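Local coordinates for 49 protein (Murid herpesvirus 4, PDB 6A4V) that interacts with the host enzyme poly(ADP-ribose) polymerase 1 and thereby probably facilitates replication of the virus, at residues B[95-100]-B[122-127]; B[160-165]-B[183-188]; B[196-201]-B[228-233]. All coordinates share one frame; numbering follows the deposited sequence.

How the contacts relate
The three contacts follow one another along a largely helical chain, each closing before the next opens. Contact 1 pairs helix 89-104 with helix 111-126, contact 2 joins helix 161-168 to the end of helix 173-184, and contact 3 brings helix 195-203 against helix 213-235. This last helix ties them together, carrying one side of contact 3 and touching I97 of contact 1 and C165 of contact 2. The centres of contacts 2 and 3 are about 11 Å apart, and M183 packs on F198 between them. Contact 1 lies farther out, its centre about 16 Å from that of contact 3 and about 22 Å from that of contact 2. Contacts 1 and 3 also reach the second subunit.

Contact 1 of 3, residues B[95-100]-B[122-127]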
loop_
_atom_site.group_PDB
_atom_site.type_symbol
_atom_site.label_atom_id
_atom_site.label_comp_id
_atom_site.label_asym_id
_atom_site.label_seq_id
_atom_site.Cartn_x
_atom_site.Cartn_y
_atom_site.Cartn_z
ATOM N N GLU B 95 -21.583 -2.206 -5.489
ATOM C CA GLU B 95 -21.968 -0.872 -5.039
ATOM C C GLU B 95 -21.582 0.150 -6.114
ATOM O O GLU B 95 -22.311 1.175 -6.351
ATOM C CB GLU B 95 -21.388 -0.634 -3.639
ATOM C CG GLU B 95 -22.126 0.376 -2.786
ATOM C CD GLU B 95 -23.588 0.108 -2.459
ATOM O OE1 GLU B 95 -23.885 -0.916 -1.774
ATOM O OE2 GLU B 95 -24.422 0.933 -2.889
ATOM N N LEU B 96 -20.517 -0.088 -6.866
ATOM C CA LEU B 96 -20.197 0.938 -7.911
ATOM C C LEU B 96 -21.235 0.919 -9.045
ATOM O O LEU B 96 -21.507 1.921 -9.648
ATOM C CB LEU B 96 -18.798 0.673 -8.453
ATOM C CG LEU B 96 -18.408 1.503 -9.671
ATOM C CD1 LEU B 96 -16.897 1.475 -9.850
ATOM C CD2 LEU B 96 -19.085 1.031 -10.948
ATOM N N ILE B 97 -21.768 -0.266 -9.345
ATOM C CA ILE B 97 -22.548 -0.480 -10.527
ATOM C C ILE B 97 -23.935 0.079 -10.224
ATOM O O ILE B 97 -24.475 0.900 -11.011
ATOM C CB ILE B 97 -22.550 -1.980 -10.935
ATOM C CG1 ILE B 97 -21.380 -2.315 -11.861
ATOM C CG2 ILE B 97 -23.879 -2.364 -11.600
ATOM C CD1 ILE B 97 -21.060 -3.800 -12.020
ATOM N N ILE B 98 -24.469 -0.328 -9.060
ATOM C CA ILE B 98 -25.646 0.251 -8.521
ATOM C C ILE B 98 -25.633 1.775 -8.640
ATOM O O ILE B 98 -26.732 2.369 -8.621
ATOM C CB ILE B 98 -25.862 -0.022 -7.020
ATOM C CG1 ILE B 98 -26.272 -1.463 -6.781
ATOM C CG2 ILE B 98 -26.916 0.953 -6.540
ATOM C CD1 ILE B 98 -26.287 -1.911 -5.330
ATOM N N ARG B 99 -24.457 2.392 -8.481
ATOM C CA ARG B 99 -24.362 3.850 -8.487
ATOM C C ARG B 99 -24.560 4.316 -9.915
ATOM O O ARG B 99 -25.353 5.234 -10.178
ATOM C CB ARG B 99 -23.033 4.393 -7.939
ATOM C CG ARG B 99 -23.171 5.128 -6.608
ATOM C CD ARG B 99 -21.898 5.743 -6.026
ATOM N NE ARG B 99 -20.967 4.783 -5.425
ATOM C CZ ARG B 99 -19.837 4.352 -5.998
ATOM N NH1 ARG B 99 -19.407 4.908 -7.118
ATOM N NH2 ARG B 99 -19.098 3.417 -5.416
ATOM N N HIS B 100 -23.833 3.686 -10.833
ATOM C CA HIS B 100 -23.989 3.968 -12.260
ATOM C C HIS B 100 -25.428 3.786 -12.754
ATOM O O HIS B 100 -25.853 4.495 -13.653
ATOM C CB HIS B 100 -23.157 3.002 -13.058
ATOM C CG HIS B 100 -22.897 3.550 -14.391
ATOM N ND1 HIS B 100 -22.226 4.712 -14.513
ATOM C CD2 HIS B 100 -23.183 3.109 -15.640
ATOM C CE1 HIS B 100 -22.053 4.990 -15.799
ATOM N NE2 HIS B 100 -22.669 4.038 -16.528
ATOM N N LEU B 122 -32.044 -4.127 -8.057
ATOM C CA LEU B 122 -32.511 -5.100 -7.027
ATOM C C LEU B 122 -31.634 -6.358 -7.045
ATOM O O LEU B 122 -31.473 -7.040 -6.034
ATOM C CB LEU B 122 -33.970 -5.474 -7.286
ATOM C CG LEU B 122 -35.006 -4.448 -6.824
ATOM C CD1 LEU B 122 -36.414 -4.871 -7.227
ATOM C CD2 LEU B 122 -34.934 -4.217 -5.314
ATOM N N SER B 123 -31.075 -6.668 -8.218
ATOM C CA SER B 123 -30.307 -7.870 -8.388
ATOM C C SER B 123 -28.958 -7.720 -7.679
ATOM O O SER B 123 -28.558 -8.597 -6.935
ATOM C CB SER B 123 -30.160 -8.193 -9.843
ATOM O OG SER B 123 -29.362 -9.357 -10.023
ATOM N N LEU B 124 -28.285 -6.591 -7.895
ATOM C CA LEU B 124 -27.006 -6.309 -7.198
ATOM C C LEU B 124 -27.228 -6.268 -5.684
ATOM O O LEU B 124 -26.324 -6.617 -4.867
ATOM C CB LEU B 124 -26.499 -4.963 -7.693
ATOM C CG LEU B 124 -26.046 -4.954 -9.139
ATOM C CD1 LEU B 124 -26.405 -3.655 -9.851
ATOM C CD2 LEU B 124 -24.550 -5.168 -9.209
ATOM N N GLU B 125 -28.408 -5.803 -5.270
ATOM C CA GLU B 125 -28.689 -5.776 -3.808
ATOM C C GLU B 125 -28.847 -7.202 -3.275
ATOM O O GLU B 125 -28.322 -7.529 -2.178
ATOM C CB GLU B 125 -29.889 -4.902 -3.479
ATOM C CG GLU B 125 -29.502 -3.460 -3.236
ATOM C CD GLU B 125 -30.642 -2.503 -3.520
ATOM O OE1 GLU B 125 -31.816 -2.923 -3.317
ATOM O OE2 GLU B 125 -30.358 -1.373 -3.982
ATOM N N ALA B 126 -29.484 -8.084 -4.055
ATOM C CA ALA B 126 -29.743 -9.421 -3.529
ATOM C C ALA B 126 -28.503 -10.294 -3.647
ATOM O O ALA B 126 -28.428 -11.339 -2.982
ATOM C CB ALA B 126 -30.889 -10.067 -4.231
ATOM N N ASN B 127 -27.601 -9.912 -4.561
ATOM C CA ASN B 127 -26.380 -10.685 -4.847
ATOM C C ASN B 127 -26.683 -12.189 -4.938
ATOM O O ASN B 127 -26.096 -13.003 -4.229
ATOM C CB ASN B 127 -25.321 -10.448 -3.780
ATOM C CG ASN B 127 -24.030 -11.176 -4.047
ATOM O OD1 ASN B 127 -23.543 -11.242 -5.171
ATOM N ND2 ASN B 127 -23.435 -11.677 -2.993
#
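The carboxylate of E125 ends a chain whose CG passes 4.1 Å from I98 CD1, crossing the isoleucine at about a right angle, while the other flat group, the guanidinium of R99, turns away from this interface. E95 O and L96 CA of its own helix lie against one face of that guanidinium, toward its rim, and its NH1 forms a salt bridge with E300 of the second subunit.

Between the helices the packing is purely apolar, and L124 carries most of it. Its CB meets I98 CG1 at 3.6 Å as the two side chains run past each other in opposing senses. Its two methyls close on the CG2 branch of I97, which it meets crosswise: CD1 lies 3.3 Å from I97 CG2, tighter than usual carbon contact, and CD2 lies 3.7 Å from the same methyl. With chi2 at 143°, L124 is away from a staggered position, consistent with close fitting. The beta-branched isoleucines suit this wall because I97 offers CG2 close to the backbone, whereas I98 sends CG1 and CD1 out toward the partially exposed border. There E95 OE2 and E125 OE2 stay 6.5 Å apart.

R94 and L101 also touch L124. With the axes of the two short segments 9.6 Å apart and at 164°, L124 packs as a knob into the hole between R94, I97, I98 and L101, as in antiparallel helical hairpins.

Contact 2 of 3, residues B[160-165]-B[183-188]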
loop_
_atom_site.group_PDB
_atom_site.type_symbol
_atom_site.label_atom_id
_atom_site.label_comp_id
_atom_site.label_asym_id
_atom_site.label_seq_id
_atom_site.Cartn_x
_atom_site.Cartn_y
_atom_site.Cartn_z
ATOM N N PRO B 160 -15.955 -15.530 -23.986
ATOM C CA PRO B 160 -15.034 -14.664 -23.254
ATOM C C PRO B 160 -15.541 -13.221 -23.112
ATOM O O PRO B 160 -16.151 -12.656 -24.014
ATOM C CB PRO B 160 -13.729 -14.671 -24.073
ATOM C CG PRO B 160 -13.825 -15.909 -24.960
ATOM C CD PRO B 160 -15.300 -16.257 -25.083
ATOM N N VAL B 161 -15.222 -12.638 -21.961
ATOM C CA VAL B 161 -15.818 -11.424 -21.504
ATOM C C VAL B 161 -15.443 -10.270 -22.433
ATOM O O VAL B 161 -16.264 -9.434 -22.742
ATOM C CB VAL B 161 -15.399 -11.165 -20.051
ATOM C CG1 VAL B 161 -15.721 -9.759 -19.597
ATOM C CG2 VAL B 161 -16.022 -12.209 -19.139
ATOM N N HIS B 162 -14.189 -10.223 -22.857
ATOM C CA HIS B 162 -13.727 -9.171 -23.739
ATOM C C HIS B 162 -14.500 -9.200 -25.081
ATOM O O HIS B 162 -14.902 -8.169 -25.596
ATOM C CB HIS B 162 -12.203 -9.295 -23.908
ATOM C CG HIS B 162 -11.748 -10.513 -24.644
ATOM N ND1 HIS B 162 -11.817 -11.784 -24.098
ATOM C CD2 HIS B 162 -11.208 -10.658 -25.870
ATOM C CE1 HIS B 162 -11.324 -12.656 -24.956
ATOM N NE2 HIS B 162 -10.957 -11.989 -26.051
ATOM N N GLU B 163 -14.740 -10.392 -25.637
ATOM C CA GLU B 163 -15.526 -10.516 -26.861
ATOM C C GLU B 163 -16.868 -9.799 -26.674
ATOM O O GLU B 163 -17.223 -8.941 -27.483
ATOM C CB GLU B 163 -15.675 -11.984 -27.269
ATOM C CG GLU B 163 -14.555 -12.459 -28.190
ATOM C CD GLU B 163 -14.412 -13.963 -28.307
ATOM O OE1 GLU B 163 -15.418 -14.665 -28.070
ATOM O OE2 GLU B 163 -13.289 -14.432 -28.620
ATOM N N TRP B 164 -17.559 -10.106 -25.567
ATOM C CA TRP B 164 -18.861 -9.507 -25.217
ATOM C C TRP B 164 -18.773 -7.990 -25.057
ATOM O O TRP B 164 -19.686 -7.292 -25.476
ATOM C CB TRP B 164 -19.424 -10.186 -23.964
ATOM C CG TRP B 164 -20.786 -9.773 -23.501
ATOM C CD1 TRP B 164 -21.946 -10.447 -23.747
ATOM C CD2 TRP B 164 -21.119 -8.788 -22.501
ATOM N NE1 TRP B 164 -22.996 -9.868 -23.080
ATOM C CE2 TRP B 164 -22.523 -8.819 -22.336
ATOM C CE3 TRP B 164 -20.406 -7.790 -21.837
ATOM C CZ2 TRP B 164 -23.204 -7.962 -21.471
ATOM C CZ3 TRP B 164 -21.075 -6.940 -20.982
ATOM C CH2 TRP B 164 -22.449 -7.039 -20.786
ATOM N N CYS B 165 -17.696 -7.489 -24.444
ATOM C CA CYS B 165 -17.517 -6.038 -24.283
ATOM C C CYS B 165 -17.387 -5.362 -25.655
ATOM O O CYS B 165 -17.870 -4.239 -25.855
ATOM C CB CYS B 165 -16.296 -5.696 -23.431
ATOM S SG CYS B 165 -16.316 -3.991 -22.807
ATOM N N MET B 183 -6.738 -5.116 -21.385
ATOM C CA MET B 183 -7.208 -5.158 -19.981
ATOM C C MET B 183 -8.012 -6.442 -19.814
ATOM O O MET B 183 -7.638 -7.357 -19.010
ATOM C CB MET B 183 -8.176 -4.031 -19.584
ATOM C CG MET B 183 -7.790 -2.610 -19.940
ATOM S SD MET B 183 -6.706 -1.909 -18.713
ATOM C CE MET B 183 -7.598 -2.215 -17.193
ATOM N N LEU B 184 -9.114 -6.483 -20.587
ATOM C CA LEU B 184 -10.199 -7.458 -20.422
ATOM C C LEU B 184 -9.748 -8.842 -20.875
ATOM O O LEU B 184 -10.102 -9.813 -20.247
ATOM C CB LEU B 184 -11.462 -7.003 -21.166
ATOM C CG LEU B 184 -12.249 -5.886 -20.477
ATOM C CD1 LEU B 184 -13.412 -5.415 -21.342
ATOM C CD2 LEU B 184 -12.749 -6.330 -19.101
ATOM N N ASP B 185 -9.013 -8.947 -21.982
ATOM C CA ASP B 185 -8.455 -10.249 -22.370
ATOM C C ASP B 185 -7.153 -10.425 -21.610
ATOM O O ASP B 185 -6.146 -9.747 -21.907
ATOM C CB ASP B 185 -8.195 -10.394 -23.871
ATOM C CG ASP B 185 -7.762 -11.788 -24.305
ATOM O OD1 ASP B 185 -8.008 -12.779 -23.550
ATOM O OD2 ASP B 185 -7.179 -11.872 -25.394
ATOM N N ASN B 186 -7.204 -11.304 -20.613
ATOM C CA ASN B 186 -6.115 -11.453 -19.689
ATOM C C ASN B 186 -5.567 -12.857 -19.860
ATOM O O ASN B 186 -4.975 -13.422 -18.921
ATOM C CB ASN B 186 -6.550 -11.154 -18.256
ATOM C CG ASN B 186 -7.550 -12.172 -17.757
ATOM O OD1 ASN B 186 -7.716 -13.208 -18.394
ATOM N ND2 ASN B 186 -8.185 -11.907 -16.624
ATOM N N LYS B 187 -5.764 -13.382 -21.080
ATOM C CA LYS B 187 -5.220 -14.615 -21.510
ATOM C C LYS B 187 -5.519 -15.686 -20.468
ATOM O O LYS B 187 -4.583 -16.213 -19.863
ATOM C CB LYS B 187 -3.715 -14.462 -21.749
ATOM C CG LYS B 187 -3.331 -13.446 -22.817
ATOM C CD LYS B 187 -1.850 -13.502 -23.192
ATOM C CE LYS B 187 -1.446 -12.558 -24.308
ATOM N NZ LYS B 187 0.018 -12.597 -24.533
ATOM N N HIS B 188 -6.817 -15.978 -20.281
ATOM C CA HIS B 188 -7.310 -17.005 -19.363
ATOM C C HIS B 188 -6.697 -16.805 -17.968
ATOM O O HIS B 188 -6.108 -17.714 -17.400
ATOM C CB HIS B 188 -6.995 -18.403 -19.917
ATOM C CG HIS B 188 -7.620 -18.702 -21.243
ATOM N ND1 HIS B 188 -6.915 -18.586 -22.445
ATOM C CD2 HIS B 188 -8.859 -19.143 -21.568
ATOM C CE1 HIS B 188 -7.702 -18.917 -23.445
ATOM N NE2 HIS B 188 -8.893 -19.275 -22.932
#
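L184, H162 and D185 join the first turn of helix 161-168 to the C-terminal end of helix 173-184, two short helices, consecutive along a mainly alpha fold and packed start against end. L184 buries the largest area. Its CB rests 3.6 Å from H162 CB, and its CD1 reaches onward to C165, touching SG at 3.6 Å. A small, apolar cysteine fits here, because it also has to pack against V221 and S225 of helix 213-235.

The imidazole of H162 lies face-on against D185. With chi1 at 67°, its CG stands between the backbone N and the carbonyl carbon, which turns a ring face to the aspartate. D185 CB sits over the ring centre, 3.6 Å away, in a CH-pi contact, and the carboxylate continues across the same face with its plane only 5° from that of the imidazole. The groups therefore stack, without a hydrogen bond between them; the nearby carboxylate could nonetheless polarise the imidazole. On the opposite face, E163 CG lies toward the rim.

D185 suits the turn leaving the helix, since its short carboxylate can also reach back to the chain just beyond: K187 N gives D185 OD1 a weak hydrogen bond, 3.4 Å long.

Contact 3 of 3, residues B[196-201]-B[228-233]; sequences KTFLKY and KLFSVC
F198 and F230, whose rings meet across the contact, sit in helices held by sound backbone bonds, the shortest being 2.9 Å from K200 N to K196 O and the same from C233 N to L229 O. The carbonyl O of F198 also accepts a hydrogen bond from the hydroxyl of Y222, which fastens helix 195-203 to the very helix that carries F230.

Between the segments only the two phenylalanines come into close contact. F198 CA and F230 CA are 11.0 Å apart, a gap that long, flat side chains can span. CD2 and CE2 of F198 approach CE2 and CZ of F230: F198 CD2 comes to 3.5 Å from F230 CE2, and F198 CE2 lies 3.8 Å from F230 CZ. The centroids of the F198 and F230 rings stand 5.6 Å apart with planes at 80°, an oblique meeting. A chi1 of -80° carries the F198 ring toward helix 213-235.

Both rings are buried and have further apolar company. M183 and Y193 pack on F198, whereas M192, L90 and L93 touch F230, whose ring also makes an edge-to-face pair with Y40. Such a buried aromatic pair, here bridging helix 195-203 and helix 213-235, is consistent with the hydrophobic core of a helical bundle.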
loop_
_atom_site.group_PDB
_atom_site.type_symbol
_atom_site.label_atom_id
_atom_site.label_comp_id
_atom_site.label_asym_id
_atom_site.label_seq_id
_atom_site.Cartn_x
_atom_site.Cartn_y
_atom_site.Cartn_z
ATOM N N LYS B 196 -7.709 0.216 -9.456
ATOM C CA LYS B 196 -7.171 1.518 -9.775
ATOM C C LYS B 196 -6.979 1.580 -11.295
ATOM O O LYS B 196 -7.445 2.514 -11.951
ATOM C CB LYS B 196 -5.903 1.697 -8.923
ATOM C CG LYS B 196 -4.908 2.755 -9.346
ATOM C CD LYS B 196 -3.895 3.097 -8.248
ATOM C CE LYS B 196 -4.538 3.670 -6.996
ATOM N NZ LYS B 196 -3.804 4.835 -6.431
ATOM N N THR B 197 -6.364 0.544 -11.879
ATOM C CA THR B 197 -6.188 0.558 -13.337
ATOM C C THR B 197 -7.520 0.529 -14.100
ATOM O O THR B 197 -7.655 1.192 -15.121
ATOM C CB THR B 197 -5.236 -0.556 -13.739
ATOM O OG1 THR B 197 -4.098 -0.280 -12.913
ATOM C CG2 THR B 197 -4.900 -0.550 -15.197
ATOM N N PHE B 198 -8.503 -0.236 -13.649
ATOM C CA PHE B 198 -9.716 -0.350 -14.469
ATOM C C PHE B 198 -10.456 0.989 -14.417
ATOM O O PHE B 198 -11.098 1.381 -15.414
ATOM C CB PHE B 198 -10.625 -1.498 -14.042
ATOM C CG PHE B 198 -10.226 -2.861 -14.522
ATOM C CD1 PHE B 198 -10.319 -3.172 -15.860
ATOM C CD2 PHE B 198 -9.754 -3.823 -13.647
ATOM C CE1 PHE B 198 -9.947 -4.409 -16.318
ATOM C CE2 PHE B 198 -9.292 -5.039 -14.127
ATOM C CZ PHE B 198 -9.461 -5.347 -15.447
ATOM N N LEU B 199 -10.350 1.661 -13.260
ATOM C CA LEU B 199 -10.855 3.017 -13.023
ATOM C C LEU B 199 -10.203 3.986 -13.992
ATOM O O LEU B 199 -10.861 4.775 -14.680
ATOM C CB LEU B 199 -10.556 3.428 -11.578
ATOM C CG LEU B 199 -11.568 2.909 -10.566
ATOM C CD1 LEU B 199 -11.062 3.003 -9.134
ATOM C CD2 LEU B 199 -12.865 3.669 -10.694
ATOM N N LYS B 200 -8.886 3.958 -13.994
ATOM C CA LYS B 200 -8.133 4.806 -14.866
ATOM C C LYS B 200 -8.717 4.722 -16.294
ATOM O O LYS B 200 -9.087 5.746 -16.849
ATOM C CB LYS B 200 -6.660 4.428 -14.717
ATOM C CG LYS B 200 -5.665 5.369 -15.375
ATOM C CD LYS B 200 -4.640 4.661 -16.216
ATOM C CE LYS B 200 -3.553 5.578 -16.739
ATOM N NZ LYS B 200 -2.476 4.790 -17.389
ATOM N N TYR B 201 -8.867 3.527 -16.886
ATOM C CA TYR B 201 -9.315 3.442 -18.321
ATOM C C TYR B 201 -10.836 3.663 -18.430
ATOM O O TYR B 201 -11.378 3.795 -19.531
ATOM C CB TYR B 201 -8.899 2.134 -18.997
ATOM C CG TYR B 201 -7.410 1.982 -19.188
ATOM C CD1 TYR B 201 -6.562 1.881 -18.096
ATOM C CD2 TYR B 201 -6.832 1.928 -20.447
ATOM C CE1 TYR B 201 -5.190 1.741 -18.240
ATOM C CE2 TYR B 201 -5.459 1.794 -20.612
ATOM C CZ TYR B 201 -4.632 1.708 -19.502
ATOM O OH TYR B 201 -3.280 1.581 -19.614
ATOM N N LYS B 228 -17.467 -9.149 -14.052
ATOM C CA LYS B 228 -17.592 -10.577 -14.345
ATOM C C LYS B 228 -16.180 -11.158 -14.230
ATOM O O LYS B 228 -16.018 -12.221 -13.601
ATOM C CB LYS B 228 -18.355 -10.841 -15.655
ATOM C CG LYS B 228 -18.055 -12.154 -16.392
ATOM C CD LYS B 228 -18.979 -13.316 -16.028
ATOM C CE LYS B 228 -18.991 -14.457 -17.031
ATOM N NZ LYS B 228 -19.823 -14.179 -18.224
ATOM N N LEU B 229 -15.173 -10.396 -14.684
ATOM C CA LEU B 229 -13.814 -10.874 -14.578
ATOM C C LEU B 229 -13.456 -11.054 -13.100
ATOM O O LEU B 229 -12.942 -12.116 -12.702
ATOM C CB LEU B 229 -12.847 -9.901 -15.240
ATOM C CG LEU B 229 -12.388 -10.132 -16.677
ATOM C CD1 LEU B 229 -11.159 -9.278 -16.923
ATOM C CD2 LEU B 229 -12.026 -11.573 -17.001
ATOM N N PHE B 230 -13.668 -10.032 -12.272
ATOM C CA PHE B 230 -13.257 -10.119 -10.871
ATOM C C PHE B 230 -14.089 -11.220 -10.213
ATOM O O PHE B 230 -13.644 -11.927 -9.312
ATOM C CB PHE B 230 -13.383 -8.758 -10.151
ATOM C CG PHE B 230 -12.160 -7.886 -10.281
ATOM C CD1 PHE B 230 -10.927 -8.290 -9.751
ATOM C CD2 PHE B 230 -12.205 -6.689 -10.987
ATOM C CE1 PHE B 230 -9.797 -7.503 -9.891
ATOM C CE2 PHE B 230 -11.059 -5.911 -11.131
ATOM C CZ PHE B 230 -9.868 -6.295 -10.562
ATOM N N SER B 231 -15.318 -11.410 -10.686
ATOM C CA SER B 231 -16.126 -12.445 -10.058
ATOM C C SER B 231 -15.460 -13.803 -10.217
ATOM O O SER B 231 -15.445 -14.633 -9.313
ATOM C CB SER B 231 -17.499 -12.483 -10.610
ATOM O OG SER B 231 -18.327 -11.541 -9.938
ATOM N N VAL B 232 -14.985 -14.064 -11.419
ATOM C CA VAL B 232 -14.437 -15.361 -11.691
ATOM C C VAL B 232 -13.124 -15.470 -10.921
ATOM O O VAL B 232 -12.845 -16.432 -10.213
ATOM C CB VAL B 232 -14.274 -15.543 -13.215
ATOM C CG1 VAL B 232 -13.256 -16.600 -13.577
ATOM C CG2 VAL B 232 -15.630 -15.848 -13.846
ATOM N N CYS B 233 -12.339 -14.408 -11.030
ATOM C CA CYS B 233 -11.084 -14.294 -10.352
ATOM C C CYS B 233 -11.186 -14.626 -8.852
ATOM O O CYS B 233 -10.301 -15.312 -8.307
ATOM C CB CYS B 233 -10.583 -12.891 -10.547
ATOM S SG CYS B 233 -8.801 -12.785 -10.317
#